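Local coordinates for protein group 3 allergen SMIPP-S YvT004A06 (Sarcoptes scabiei type hominis, PDB 3H7T) that belongs to the trypsin-like serine protease family but is an inactivated paralogue from the scabies mite, so proteolytic activity is unlikely, at residues 106-114 against 216-225. Residues are numbered along the deposited sequence; the frame is centred on the assembly and turned at random.
Sequences ELPSLLYDP and RVGYYVLDIK. With ZN (zinc ion), chain G.
Leu111 N donates to Gly218 O at 2.9 Å, yet the donor stands above the carbonyl plane, 65° out of it, so no lone pair is addressed directly. Leu111 belongs to a type II turn, Ser109 to Tyr112, whose own closing bond uses Tyr112 N and Ser109 O. Gly218 N is satisfied by a water that accepts from it and donates to Tyr112 O, bridging the two backbones. Tyr219 O accepts from a second water, itself a ligand of the zinc ion that Asp223 OD2 binds at 1.9 Å. Arg216 NH2 reaches Leu111 O at 2.9 Å near the guanidinium plane, but an angle of 123° makes that bond weak. The group's firmer anchoring includes NH1 to Asp167 O. Asp113, with CG anti to the backbone N, lays its carboxylate over the guanidinium, CG centred on one face and the planes 16° apart; the link is therefore electrostatic, long at 4.0 Å from Asp113 OD1 to Arg216 NE, while OD1 also forms a salt bridge with Arg149. Tyr219 CD1 lies above the opposite face, towards its rim. The contact pins the loop that links the two beta-barrels of the trypsin-like fold, between strands 87-91 and 119-124, against the chain leaving strand 212-216 for the C-terminal helix. Apolar packing runs from the turn at Val217 onto the helix: Pro108 CD meets Val217 CG1 at 3.7 Å, and Pro108 CG sits 3.9 Å from Val221 CG2. The branches of Leu107 divide, CD2 going to Val217 CG1 and CD1 to Ile224 CG2.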
loop_
_atom_site.group_PDB
_atom_site.type_symbol
_atom_site.label_atom_id
_atom_site.label_comp_id
_atom_site.label_asym_id
_atom_site.label_seq_id
_atom_site.Cartn_x
_atom_site.Cartn_y
_atom_site.Cartn_z
ATOM N N GLU A 106 -9.870 9.436 1.845
ATOM C CA GLU A 106 -9.686 10.188 3.093
ATOM C C GLU A 106 -8.785 9.456 4.085
ATOM O O GLU A 106 -8.753 8.228 4.123
ATOM C CB GLU A 106 -11.038 10.509 3.750
ATOM C CG GLU A 106 -11.941 11.451 2.947
ATOM C CD GLU A 106 -11.288 12.789 2.627
ATOM O OE1 GLU A 106 -10.778 13.448 3.558
ATOM O OE2 GLU A 106 -11.293 13.182 1.438
ATOM N N LEU A 107 -8.051 10.219 4.886
ATOM C CA LEU A 107 -7.244 9.639 5.960
ATOM C C LEU A 107 -8.124 9.242 7.150
ATOM O O LEU A 107 -9.190 9.820 7.343
ATOM C CB LEU A 107 -6.132 10.608 6.379
ATOM C CG LEU A 107 -5.030 10.855 5.338
ATOM C CD1 LEU A 107 -4.103 12.011 5.748
ATOM C CD2 LEU A 107 -4.222 9.575 5.119
ATOM N N PRO A 108 -7.691 8.238 7.942
ATOM C CA PRO A 108 -8.444 7.815 9.115
ATOM C C PRO A 108 -8.181 8.765 10.287
ATOM O O PRO A 108 -7.270 9.586 10.210
ATOM C CB PRO A 108 -7.820 6.459 9.431
ATOM C CG PRO A 108 -6.395 6.643 9.072
ATOM C CD PRO A 108 -6.434 7.477 7.808
ATOM N N SER A 109 -8.946 8.613 11.366
ATOM C CA SER A 109 -8.721 9.355 12.610
ATOM C C SER A 109 -7.413 8.915 13.272
ATOM O O SER A 109 -6.889 7.820 12.989
ATOM C CB SER A 109 -9.894 9.146 13.568
ATOM O OG SER A 109 -10.058 7.767 13.859
ATOM N N LEU A 110 -6.886 9.771 14.145
ATOM C CA LEU A 110 -5.599 9.526 14.778
ATOM C C LEU A 110 -5.568 8.188 15.499
ATOM O O LEU A 110 -6.488 7.855 16.248
ATOM C CB LEU A 110 -5.235 10.655 15.748
ATOM C CG LEU A 110 -3.940 10.475 16.552
ATOM C CD1 LEU A 110 -2.695 10.596 15.669
ATOM C CD2 LEU A 110 -3.890 11.479 17.693
ATOM N N LEU A 111 -4.497 7.437 15.254
ATOM C CA LEU A 111 -4.262 6.135 15.871
ATOM C C LEU A 111 -5.349 5.083 15.605
ATOM O O LEU A 111 -5.466 4.107 16.349
ATOM C CB LEU A 111 -3.958 6.286 17.370
ATOM C CG LEU A 111 -2.611 6.931 17.735
ATOM C CD1 LEU A 111 -2.575 7.259 19.223
ATOM C CD2 LEU A 111 -1.434 6.036 17.362
ATOM N N TYR A 112 -6.112 5.260 14.528
ATOM C CA TYR A 112 -7.081 4.244 14.114
ATOM C C TYR A 112 -6.415 2.865 14.038
ATOM O O TYR A 112 -5.295 2.733 13.526
ATOM C CB TYR A 112 -7.723 4.594 12.769
ATOM C CG TYR A 112 -8.859 3.660 12.412
ATOM C CD1 TYR A 112 -10.155 3.905 12.864
ATOM C CD2 TYR A 112 -8.631 2.505 11.659
ATOM C CE1 TYR A 112 -11.198 3.038 12.559
ATOM C CE2 TYR A 112 -9.661 1.630 11.356
ATOM C CZ TYR A 112 -10.941 1.904 11.798
ATOM O OH TYR A 112 -11.965 1.042 11.492
ATOM N N ASP A 113 -7.090 1.854 14.575
ATOM C CA ASP A 113 -6.543 0.499 14.604
ATOM C C ASP A 113 -7.654 -0.494 14.285
ATOM O O ASP A 113 -8.546 -0.702 15.112
ATOM C CB ASP A 113 -5.912 0.204 15.978
ATOM C CG ASP A 113 -4.961 -1.009 15.958
ATOM O OD1 ASP A 113 -4.671 -1.565 14.872
ATOM O OD2 ASP A 113 -4.494 -1.407 17.049
ATOM N N PRO A 114 -7.614 -1.103 13.077
ATOM C CA PRO A 114 -8.707 -1.985 12.655
ATOM C C PRO A 114 -8.901 -3.140 13.633
ATOM O O PRO A 114 -7.925 -3.775 14.047
ATOM C CB PRO A 114 -8.239 -2.528 11.292
ATOM C CG PRO A 114 -7.092 -1.677 10.880
ATOM C CD PRO A 114 -6.484 -1.125 12.127
ATOM N N ARG A 216 -0.156 0.714 9.519
ATOM C CA ARG A 216 -1.327 1.292 10.178
ATOM C C ARG A 216 -1.272 2.796 9.950
ATOM O O ARG A 216 -0.508 3.507 10.618
ATOM C CB ARG A 216 -1.313 0.977 11.679
ATOM C CG ARG A 216 -2.698 1.050 12.337
ATOM C CD ARG A 216 -2.744 1.865 13.615
ATOM N NE ARG A 216 -1.946 1.321 14.697
ATOM C CZ ARG A 216 -2.151 1.557 15.995
ATOM N NH1 ARG A 216 -1.336 1.012 16.876
ATOM N NH2 ARG A 216 -3.155 2.317 16.419
ATOM N N VAL A 217 -2.079 3.273 9.007
ATOM C CA VAL A 217 -2.083 4.686 8.626
ATOM C C VAL A 217 -2.400 5.617 9.801
ATOM O O VAL A 217 -1.737 6.636 9.964
ATOM C CB VAL A 217 -3.018 4.968 7.421
ATOM C CG1 VAL A 217 -3.003 6.456 7.063
ATOM C CG2 VAL A 217 -2.575 4.149 6.201
ATOM N N GLY A 218 -3.379 5.239 10.625
ATOM C CA GLY A 218 -3.720 5.967 11.855
ATOM C C GLY A 218 -2.525 6.368 12.705
ATOM O O GLY A 218 -2.470 7.497 13.240
ATOM N N TYR A 219 -1.556 5.454 12.800
ATOM C CA TYR A 219 -0.344 5.636 13.599
ATOM C C TYR A 219 0.536 6.770 13.051
ATOM O O TYR A 219 1.325 7.383 13.786
ATOM C CB TYR A 219 0.435 4.316 13.662
ATOM C CG TYR A 219 1.598 4.287 14.634
ATOM C CD1 TYR A 219 1.448 3.760 15.924
ATOM C CD2 TYR A 219 2.850 4.777 14.264
ATOM C CE1 TYR A 219 2.529 3.724 16.816
ATOM C CE2 TYR A 219 3.922 4.760 15.144
ATOM C CZ TYR A 219 3.758 4.232 16.416
ATOM O OH TYR A 219 4.839 4.213 17.267
ATOM N N TYR A 220 0.377 7.062 11.766
ATOM C CA TYR A 220 1.261 7.993 11.087
ATOM C C TYR A 220 0.541 9.214 10.490
ATOM O O TYR A 220 1.142 9.960 9.714
ATOM C CB TYR A 220 2.039 7.243 9.991
ATOM C CG TYR A 220 2.953 6.159 10.516
ATOM C CD1 TYR A 220 4.220 6.470 11.005
ATOM C CD2 TYR A 220 2.563 4.820 10.505
ATOM C CE1 TYR A 220 5.072 5.483 11.480
ATOM C CE2 TYR A 220 3.418 3.817 10.971
ATOM C CZ TYR A 220 4.667 4.164 11.459
ATOM O OH TYR A 220 5.526 3.212 11.933
ATOM N N VAL A 221 -0.727 9.422 10.866
ATOM C CA VAL A 221 -1.561 10.503 10.293
ATOM C C VAL A 221 -0.977 11.915 10.500
ATOM O O VAL A 221 -1.100 12.771 9.623
ATOM C CB VAL A 221 -3.045 10.425 10.796
ATOM C CG1 VAL A 221 -3.807 11.738 10.560
ATOM C CG2 VAL A 221 -3.772 9.270 10.123
ATOM N N LEU A 222 -0.346 12.138 11.654
ATOM C CA LEU A 222 0.345 13.398 11.943
ATOM C C LEU A 222 1.511 13.607 10.988
ATOM O O LEU A 222 1.733 14.715 10.492
ATOM C CB LEU A 222 0.879 13.414 13.378
ATOM C CG LEU A 222 -0.077 13.210 14.557
ATOM C CD1 LEU A 222 0.724 12.896 15.808
ATOM C CD2 LEU A 222 -0.983 14.418 14.768
ATOM N N ASP A 223 2.262 12.537 10.745
ATOM C CA ASP A 223 3.363 12.586 9.795
ATOM C C ASP A 223 2.869 12.853 8.374
ATOM O O ASP A 223 3.441 13.689 7.670
ATOM C CB ASP A 223 4.169 11.294 9.847
ATOM C CG ASP A 223 4.785 11.055 11.203
ATOM O OD1 ASP A 223 5.827 11.677 11.493
ATOM O OD2 ASP A 223 4.222 10.249 11.981
ATOM N N ILE A 224 1.805 12.159 7.963
ATOM C CA ILE A 224 1.245 12.345 6.617
ATOM C C ILE A 224 0.779 13.788 6.422
ATOM O O ILE A 224 1.027 14.394 5.373
ATOM C CB ILE A 224 0.051 11.382 6.294
ATOM C CG1 ILE A 224 0.359 9.912 6.635
ATOM C CG2 ILE A 224 -0.361 11.522 4.831
ATOM C CD1 ILE A 224 1.639 9.377 6.088
ATOM N N LYS A 225 0.111 14.328 7.442
ATOM C CA LYS A 225 -0.403 15.695 7.389
ATOM C C LYS A 225 0.714 16.742 7.463
ATOM O O LYS A 225 0.589 17.822 6.886
ATOM C CB LYS A 225 -1.461 15.917 8.475
ATOM C CG LYS A 225 -2.771 15.207 8.164
ATOM C CD LYS A 225 -3.804 15.374 9.267
ATOM C CE LYS A 225 -5.164 14.880 8.786
ATOM N NZ LYS A 225 -6.194 14.888 9.856
HETATM ZN ZN ZN G . 5.151 9.725 13.581
HETATM O O HOH W 1 -5.094 3.012 10.477
HETATM O O HOH W 2 3.816 8.540 14.343
#